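Local atomic coordinates of aminoglycoside-O-phosphotransferase VIII (Streptomyces rimosus, PDB entry 4H05), a protein that phosphorylates the 3'-hydroxyl of aminoglycoside antibiotics with ATP, a reaction of kinase type that confers antibiotic resistance. Residues A[172-177]-A[267-272]; A[179-184]-A[260-265]. All coordinates share one frame; numbering follows the deposited sequence.

Contact 1: A[172-177]-A[267-272]; sequences AELERT and RLLDEF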
ATOM      1  N   ALA A 172     -13.582  18.732  -6.619  1.00 37.83           N
ATOM      2  CA  ALA A 172     -13.225  20.150  -6.991  1.00 36.59           C
ATOM      3  C   ALA A 172     -11.809  20.492  -6.431  1.00 36.27           C
ATOM      4  O   ALA A 172     -10.979  21.108  -7.112  1.00 34.19           O
ATOM      5  CB  ALA A 172     -14.270  21.181  -6.494  1.00 34.08           C
ATOM      6  N   GLU A 173     -11.530  20.099  -5.182  1.00 37.65           N
ATOM      7  CA  GLU A 173     -10.272  20.542  -4.552  1.00 39.24           C
ATOM      8  C   GLU A 173      -9.128  19.843  -5.271  1.00 31.01           C
ATOM      9  O   GLU A 173      -8.149  20.431  -5.640  1.00 25.32           O
ATOM     10  CB  GLU A 173     -10.294  20.284  -3.034  1.00 41.73           C
ATOM     11  CG  GLU A 173      -9.129  20.892  -2.240  1.00 42.79           C
ATOM     12  CD  GLU A 173      -9.072  22.396  -2.327  1.00 44.33           C
ATOM     13  OE1 GLU A 173     -10.107  22.974  -2.620  1.00 42.78           O
ATOM     14  OE2 GLU A 173      -8.004  23.006  -2.168  1.00 44.53           O
ATOM     15  N   LEU A 174      -9.340  18.586  -5.585  1.00 32.80           N
ATOM     16  CA  LEU A 174      -8.308  17.766  -6.273  1.00 33.83           C
ATOM     17  C   LEU A 174      -7.931  18.318  -7.650  1.00 36.25           C
ATOM     18  O   LEU A 174      -6.755  18.555  -7.915  1.00 33.93           O
ATOM     19  CB  LEU A 174      -8.873  16.384  -6.416  1.00 32.24           C
ATOM     20  CG  LEU A 174      -8.074  15.104  -6.393  1.00 36.05           C
ATOM     21  CD1 LEU A 174      -8.210  14.404  -7.691  1.00 28.50           C
ATOM     22  CD2 LEU A 174      -6.661  15.184  -5.815  1.00 32.76           C
ATOM     23  N   GLU A 175      -8.953  18.558  -8.491  1.00 37.94           N
ATOM     24  CA  GLU A 175      -8.793  19.200  -9.825  1.00 36.43           C
ATOM     25  C   GLU A 175      -8.149  20.583  -9.664  1.00 34.98           C
ATOM     26  O   GLU A 175      -7.228  20.964 -10.413  1.00 34.01           O
ATOM     27  CB  GLU A 175     -10.151  19.236 -10.594  1.00 39.62           C
ATOM     28  CG  GLU A 175     -10.583  17.925 -11.299  1.00 37.79           C
ATOM     29  CD  GLU A 175     -12.103  17.837 -11.588  1.00 40.31           C
ATOM     30  N   ARG A 176      -8.523  21.325  -8.632  1.00 36.94           N
ATOM     31  CA  ARG A 176      -7.956  22.676  -8.485  1.00 35.74           C
ATOM     32  C   ARG A 176      -6.489  22.712  -8.124  1.00 39.17           C
ATOM     33  O   ARG A 176      -5.711  23.540  -8.621  1.00 38.17           O
ATOM     34  CB  ARG A 176      -8.735  23.464  -7.425  1.00 43.19           C
ATOM     35  CG  ARG A 176      -8.211  24.890  -7.212  1.00 43.98           C
ATOM     36  CD  ARG A 176      -9.043  25.671  -6.180  1.00 47.25           C
ATOM     37  NE  ARG A 176      -8.588  25.393  -4.806  1.00 51.14           N
ATOM     38  CZ  ARG A 176      -7.425  25.807  -4.269  1.00 48.93           C
ATOM     39  NH1 ARG A 176      -6.559  26.550  -4.956  1.00 45.18           N
ATOM     40  NH2 ARG A 176      -7.112  25.457  -3.028  1.00 47.39           N
ATOM     41  N   THR A 177      -6.109  21.851  -7.197  1.00 37.38           N
ATOM     42  CA  THR A 177      -4.717  21.751  -6.769  1.00 36.99           C
ATOM     43  C   THR A 177      -3.836  20.801  -7.564  1.00 35.42           C
ATOM     44  O   THR A 177      -2.661  20.719  -7.293  1.00 37.85           O
ATOM     45  CB  THR A 177      -4.671  21.388  -5.282  1.00 39.24           C
ATOM     46  OG1 THR A 177      -5.538  20.259  -5.003  1.00 35.70           O
ATOM     47  CG2 THR A 177      -5.200  22.590  -4.470  1.00 39.72           C
ATOM     48  N   ARG A 267      -1.830  13.490  -0.228  1.00 22.92           N
ATOM     49  CA  ARG A 267      -2.676  13.140   0.894  1.00 23.88           C
ATOM     50  C   ARG A 267      -4.161  13.270   0.525  1.00 24.88           C
ATOM     51  O   ARG A 267      -4.971  12.475   0.993  1.00 27.54           O
ATOM     52  CB  ARG A 267      -2.413  14.019   2.155  1.00 27.92           C
ATOM     53  CG  ARG A 267      -1.242  13.657   3.089  1.00 31.08           C
ATOM     54  CD  ARG A 267      -1.321  14.422   4.468  1.00 33.46           C
ATOM     55  NE  ARG A 267      -0.225  15.339   4.326  1.00 48.14           N
ATOM     56  CZ  ARG A 267      -0.244  16.644   4.137  1.00 43.37           C
ATOM     57  NH1 ARG A 267      -1.312  17.381   4.285  1.00 40.87           N
ATOM     58  NH2 ARG A 267       0.916  17.207   3.845  1.00 45.82           N
ATOM     59  N   LEU A 268      -4.509  14.306  -0.234  1.00 24.79           N
ATOM     60  CA  LEU A 268      -5.880  14.535  -0.684  1.00 25.39           C
ATOM     61  C   LEU A 268      -6.302  13.487  -1.704  1.00 27.66           C
ATOM     62  O   LEU A 268      -7.389  12.855  -1.603  1.00 26.48           O
ATOM     63  CB  LEU A 268      -6.021  15.952  -1.299  1.00 24.76           C
ATOM     64  CG  LEU A 268      -7.305  16.213  -2.052  1.00 26.33           C
ATOM     65  CD1 LEU A 268      -8.555  16.143  -1.139  1.00 24.26           C
ATOM     66  CD2 LEU A 268      -7.149  17.559  -2.826  1.00 29.55           C
ATOM     67  N   LEU A 269      -5.426  13.233  -2.659  1.00 26.83           N
ATOM     68  CA  LEU A 269      -5.750  12.115  -3.590  1.00 27.72           C
ATOM     69  C   LEU A 269      -6.137  10.815  -2.895  1.00 26.88           C
ATOM     70  O   LEU A 269      -7.062  10.067  -3.334  1.00 24.16           O
ATOM     71  CB  LEU A 269      -4.585  11.888  -4.555  1.00 26.85           C
ATOM     72  CG  LEU A 269      -4.773  10.792  -5.603  1.00 28.21           C
ATOM     73  CD1 LEU A 269      -5.950  11.163  -6.522  1.00 25.64           C
ATOM     74  CD2 LEU A 269      -3.446  10.541  -6.365  1.00 23.98           C
ATOM     75  N   ASP A 270      -5.436  10.546  -1.814  1.00 24.61           N
ATOM     76  CA  ASP A 270      -5.595   9.290  -1.155  1.00 26.83           C
ATOM     77  C   ASP A 270      -6.929   9.182  -0.438  1.00 29.08           C
ATOM     78  O   ASP A 270      -7.382   8.086  -0.174  1.00 24.57           O
ATOM     79  CB  ASP A 270      -4.445   8.998  -0.179  1.00 26.04           C
ATOM     80  CG  ASP A 270      -4.346   7.492   0.194  1.00 29.28           C
ATOM     81  OD1 ASP A 270      -4.438   6.600  -0.694  1.00 27.77           O
ATOM     82  OD2 ASP A 270      -4.231   7.172   1.388  1.00 30.97           O
ATOM     83  N   GLU A 271      -7.553  10.306  -0.117  1.00 31.57           N
ATOM     84  CA  GLU A 271      -8.840  10.261   0.512  1.00 33.53           C
ATOM     85  C   GLU A 271      -9.879   9.618  -0.391  1.00 33.77           C
ATOM     86  O   GLU A 271     -10.935   9.235   0.078  1.00 35.70           O
ATOM     87  CB  GLU A 271      -9.309  11.676   0.783  1.00 35.22           C
ATOM     88  CG  GLU A 271      -8.328  12.531   1.605  1.00 35.61           C
ATOM     89  CD  GLU A 271      -8.793  12.649   3.010  1.00 38.48           C
ATOM     90  OE1 GLU A 271      -9.291  11.600   3.490  1.00 41.10           O
ATOM     91  OE2 GLU A 271      -8.700  13.759   3.590  1.00 33.68           O
ATOM     92  N   PHE A 272      -9.588   9.560  -1.686  1.00 31.73           N
ATOM     93  CA  PHE A 272     -10.559   9.076  -2.680  1.00 33.96           C
ATOM     94  C   PHE A 272     -10.534   7.572  -2.795  1.00 37.23           C
ATOM     95  O   PHE A 272     -11.400   6.995  -3.408  1.00 43.19           O
ATOM     96  CB  PHE A 272     -10.263   9.631  -4.070  1.00 29.12           C
ATOM     97  CG  PHE A 272     -10.499  11.104  -4.193  1.00 32.05           C
ATOM     98  CD1 PHE A 272     -11.648  11.591  -4.773  1.00 31.92           C
ATOM     99  CD2 PHE A 272      -9.598  11.974  -3.741  1.00 31.72           C
ATOM    100  CE1 PHE A 272     -11.856  12.926  -4.900  1.00 34.47           C
ATOM    101  CE2 PHE A 272      -9.791  13.330  -3.834  1.00 34.57           C
ATOM    102  CZ  PHE A 272     -10.942  13.815  -4.395  1.00 35.68           C
TER
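L174 reaches out from helix 167-177 and lodges among L268, L269 and F272 of segment 267-272. Its branch point faces the phenylalanine: L174 and F272 come at each other from opposite directions, and L174 CG sits 3.6 Å from F272 CE2, approaching the ring obliquely. The two methyls of L174 go elsewhere. CD2 meets L268 CD2 at 3.8 Å and lies 4.1 Å from L269 CB, while CD1 reaches L269 CD1.

L268 answers from the other helix. With its CG anti to the backbone N (chi1 168°), it pushes CD2 against the backbone of the first helix, 3.6 Å from L174 CA. The same methyl is met by E173 CG and T177 OG1, both side chains crossing that of L268 at about a right angle. A bend at chi2 (62°) turns the E173 carboxylate away from the apolar patch: E173 OE2 meets R176 NH2 in a salt bridge at 2.7 Å and OE1 bridges to R169. T177 OG1 donates to E173 O, which also accepts a hydrogen bond from the backbone N of T177.

This is plain hydrophobic packing of helix 167-177 on the end of helix 260-270, and helix 137-150 joins it, with A144 touching both L174 and F272.

Contact 2: A[179-184]-A[260-265]; sequences PADEDL and EEKLAF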
ATOM      1  N   PRO A 179      -0.946  19.012  -9.267  1.00 40.13           N
ATOM      2  CA  PRO A 179       0.362  19.570  -9.618  1.00 43.61           C
ATOM      3  C   PRO A 179       0.572  19.865 -11.110  1.00 42.49           C
ATOM      4  O   PRO A 179      -0.037  19.225 -11.978  1.00 36.57           O
ATOM      5  CB  PRO A 179       1.327  18.498  -9.124  1.00 40.27           C
ATOM      6  CG  PRO A 179       0.592  17.868  -7.997  1.00 39.57           C
ATOM      7  CD  PRO A 179      -0.805  17.768  -8.506  1.00 36.32           C
ATOM      8  N   ALA A 180       1.385  20.890 -11.355  1.00 43.16           N
ATOM      9  CA  ALA A 180       1.949  21.221 -12.675  1.00 50.82           C
ATOM     10  C   ALA A 180       2.756  20.086 -13.359  1.00 51.27           C
ATOM     11  O   ALA A 180       2.696  19.906 -14.564  1.00 48.81           O
ATOM     12  CB  ALA A 180       2.858  22.450 -12.510  1.00 48.51           C
ATOM     13  N   ASP A 181       3.534  19.340 -12.576  1.00 52.02           N
ATOM     14  CA  ASP A 181       4.483  18.353 -13.120  1.00 48.38           C
ATOM     15  C   ASP A 181       4.406  17.085 -12.233  1.00 43.23           C
ATOM     16  O   ASP A 181       3.937  17.158 -11.107  1.00 38.26           O
ATOM     17  CB  ASP A 181       5.875  18.939 -13.026  1.00 53.19           C
ATOM     18  CG  ASP A 181       6.280  19.169 -11.588  1.00 59.49           C
ATOM     19  OD1 ASP A 181       5.784  20.190 -11.038  1.00 63.34           O
ATOM     20  OD2 ASP A 181       7.003  18.295 -10.992  1.00 61.09           O
ATOM     21  N   GLU A 182       4.798  15.932 -12.769  1.00 35.85           N
ATOM     22  CA  GLU A 182       4.931  14.694 -12.004  1.00 34.18           C
ATOM     23  C   GLU A 182       6.396  14.399 -12.067  1.00 31.51           C
ATOM     24  O   GLU A 182       6.912  14.230 -13.154  1.00 32.70           O
ATOM     25  CB  GLU A 182       4.163  13.523 -12.640  1.00 32.53           C
ATOM     26  CG  GLU A 182       2.681  13.543 -12.429  1.00 30.44           C
ATOM     27  CD  GLU A 182       2.012  12.520 -13.276  1.00 29.78           C
ATOM     28  OE1 GLU A 182       1.478  11.551 -12.684  1.00 28.62           O
ATOM     29  OE2 GLU A 182       2.033  12.677 -14.514  1.00 27.88           O
ATOM     30  N   ASP A 183       7.069  14.343 -10.924  1.00 31.54           N
ATOM     31  CA  ASP A 183       8.448  13.901 -10.888  1.00 29.89           C
ATOM     32  C   ASP A 183       8.431  12.322 -10.788  1.00 30.61           C
ATOM     33  O   ASP A 183       8.358  11.743  -9.716  1.00 31.83           O
ATOM     34  CB  ASP A 183       9.068  14.591  -9.693  1.00 34.03           C
ATOM     35  CG  ASP A 183      10.441  14.074  -9.374  1.00 31.54           C
ATOM     36  OD1 ASP A 183      11.031  13.470 -10.249  1.00 35.85           O
ATOM     37  OD2 ASP A 183      10.923  14.292  -8.261  1.00 42.89           O
ATOM     38  N   LEU A 184       8.461  11.626 -11.911  1.00 27.97           N
ATOM     39  CA  LEU A 184       8.104  10.226 -11.914  1.00 25.63           C
ATOM     40  C   LEU A 184       9.148   9.356 -11.259  1.00 26.69           C
ATOM     41  O   LEU A 184      10.332   9.531 -11.475  1.00 25.79           O
ATOM     42  CB  LEU A 184       7.913   9.721 -13.348  1.00 22.81           C
ATOM     43  CG  LEU A 184       6.703  10.212 -14.126  1.00 24.50           C
ATOM     44  CD1 LEU A 184       6.736   9.810 -15.606  1.00 22.56           C
ATOM     45  CD2 LEU A 184       5.394   9.865 -13.465  1.00 25.18           C
ATOM     46  N   GLU A 260       5.896  20.593   0.121  1.00 30.92           N
ATOM     47  CA  GLU A 260       4.805  20.402   1.026  1.00 31.58           C
ATOM     48  C   GLU A 260       3.442  20.481   0.237  1.00 31.22           C
ATOM     49  O   GLU A 260       2.481  19.826   0.617  1.00 29.37           O
ATOM     50  CB  GLU A 260       4.936  21.496   2.131  0.50 33.29           C
ATOM     51  CG  GLU A 260       4.973  21.030   3.595  0.50 32.80           C
ATOM     52  CD  GLU A 260       6.287  20.441   4.053  0.50 37.34           C
ATOM     53  OE1 GLU A 260       7.368  20.961   3.678  0.50 43.38           O
ATOM     54  OE2 GLU A 260       6.240  19.459   4.835  0.50 38.30           O
ATOM     55  N   GLU A 261       3.406  21.193  -0.880  1.00 25.49           N
ATOM     56  CA  GLU A 261       2.196  21.295  -1.693  1.00 34.02           C
ATOM     57  C   GLU A 261       1.856  19.931  -2.370  1.00 31.72           C
ATOM     58  O   GLU A 261       0.684  19.509  -2.376  1.00 38.09           O
ATOM     59  CB  GLU A 261       2.319  22.392  -2.755  1.00 33.09           C
ATOM     60  CG  GLU A 261       2.566  23.839  -2.233  1.00 42.89           C
ATOM     61  CD  GLU A 261       4.068  24.252  -2.000  1.00 44.64           C
ATOM     62  OE1 GLU A 261       4.269  25.466  -1.770  1.00 40.53           O
ATOM     63  OE2 GLU A 261       5.048  23.422  -2.013  1.00 48.69           O
ATOM     64  N   LYS A 262       2.865  19.269  -2.925  1.00 28.89           N
ATOM     65  CA  LYS A 262       2.725  17.875  -3.499  1.00 31.24           C
ATOM     66  C   LYS A 262       2.303  16.899  -2.390  1.00 29.90           C
ATOM     67  O   LYS A 262       1.421  16.070  -2.511  1.00 30.47           O
ATOM     68  CB  LYS A 262       4.016  17.450  -4.214  1.00 31.57           C
ATOM     69  CG  LYS A 262       4.252  18.118  -5.581  1.00 32.17           C
ATOM     70  CD  LYS A 262       5.620  17.782  -6.140  1.00 34.57           C
ATOM     71  CE  LYS A 262       5.760  17.857  -7.670  1.00 38.00           C
ATOM     72  NZ  LYS A 262       7.027  17.202  -8.207  1.00 39.81           N
ATOM     73  N   LEU A 263       2.868  17.026  -1.233  1.00 30.32           N
ATOM     74  CA  LEU A 263       2.420  16.114  -0.167  1.00 27.39           C
ATOM     75  C   LEU A 263       0.959  16.349   0.126  1.00 26.61           C
ATOM     76  O   LEU A 263       0.166  15.412   0.346  1.00 28.61           O
ATOM     77  CB  LEU A 263       3.216  16.365   1.111  1.00 24.74           C
ATOM     78  CG  LEU A 263       4.551  15.732   1.454  1.00 28.30           C
ATOM     79  CD1 LEU A 263       5.217  15.050   0.302  1.00 27.05           C
ATOM     80  CD2 LEU A 263       5.470  16.655   2.280  1.00 24.01           C
ATOM     81  N   ALA A 264       0.592  17.614   0.241  1.00 26.87           N
ATOM     82  CA  ALA A 264      -0.806  17.945   0.506  1.00 26.70           C
ATOM     83  C   ALA A 264      -1.707  17.340  -0.570  1.00 24.45           C
ATOM     84  O   ALA A 264      -2.698  16.679  -0.242  1.00 24.38           O
ATOM     85  CB  ALA A 264      -1.010  19.446   0.696  1.00 26.97           C
ATOM     86  N   PHE A 265      -1.258  17.430  -1.820  1.00 25.83           N
ATOM     87  CA  PHE A 265      -2.016  16.940  -2.936  1.00 27.25           C
ATOM     88  C   PHE A 265      -2.129  15.442  -2.877  1.00 25.81           C
ATOM     89  O   PHE A 265      -3.195  14.918  -3.049  1.00 29.77           O
ATOM     90  CB  PHE A 265      -1.428  17.327  -4.277  1.00 28.90           C
ATOM     91  CG  PHE A 265      -2.230  16.769  -5.423  1.00 27.84           C
ATOM     92  CD1 PHE A 265      -3.394  17.383  -5.832  1.00 27.17           C
ATOM     93  CD2 PHE A 265      -1.870  15.581  -6.018  1.00 27.99           C
ATOM     94  CE1 PHE A 265      -4.161  16.858  -6.837  1.00 27.38           C
ATOM     95  CE2 PHE A 265      -2.596  15.047  -7.041  1.00 27.45           C
ATOM     96  CZ  PHE A 265      -3.768  15.670  -7.456  1.00 28.00           C
TER
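One face of the F265 ring carries P179 CD, a CH-pi contact 3.4 Å from the ring centroid and only 9° off the normal. The methylene therefore stands over the middle of the ring, with F265 CD2 and CG both near it and P179 CG lying farther off, nearest F265 CD2 and CG. In this aminoglycoside phosphotransferase, whose fold is related to that of protein kinases, the contact fastens the loop leaving helix 167-177 to helix 260-270, just before the chain enters strand 184-187. A chi1 of 179° swings the F265 ring away from the backbone N and out toward the proline.

One helical turn earlier, K262 bridges to the far part of the loop. Its chain is extended beyond CG, long enough to carry the ammonium past P179, whose CG lies 4.4 Å from K262 CG, to the acidic residues beyond. D181 meets the lysine at about a right angle and accepts a salt-bridging hydrogen bond through OD2. D218 supplies a second carboxylate to the same nitrogen, so the lysine charge is probably shared between two carboxylates, and D218 OD2 also accepts a hydrogen bond from the backbone N of D183. The carboxylate of D183 is instead engaged by R219, and what D183 offers the lysine is its methylene, with CB 3.6 Å from K262 NZ. The bond from K262 NZ to D181 OD2 measures 3.0 Å and arrives on the syn side, 23° out of the carboxylate plane.

Contact 1 and contact 2 lie with their centres 11 Å apart, on the same side of the chain's centre, and share helix 260-270: contact 2 uses its first part, contact 1 its final part and the residues that follow. Along the chain 179-184 follows 172-177 and 260-265 precedes 267-272, so contact 2 is nested within the stretch closed by contact 1. F265 is where they join, L174 CD2 making a tight approach of 3.2 Å to F265 CE1. Buried apolar packing at one end thus passes into a surface salt bridge at the other. Together they hold the C-terminal helix against a helix and loop that lead to strand 184-187, shortly before the predicted proton acceptor D190.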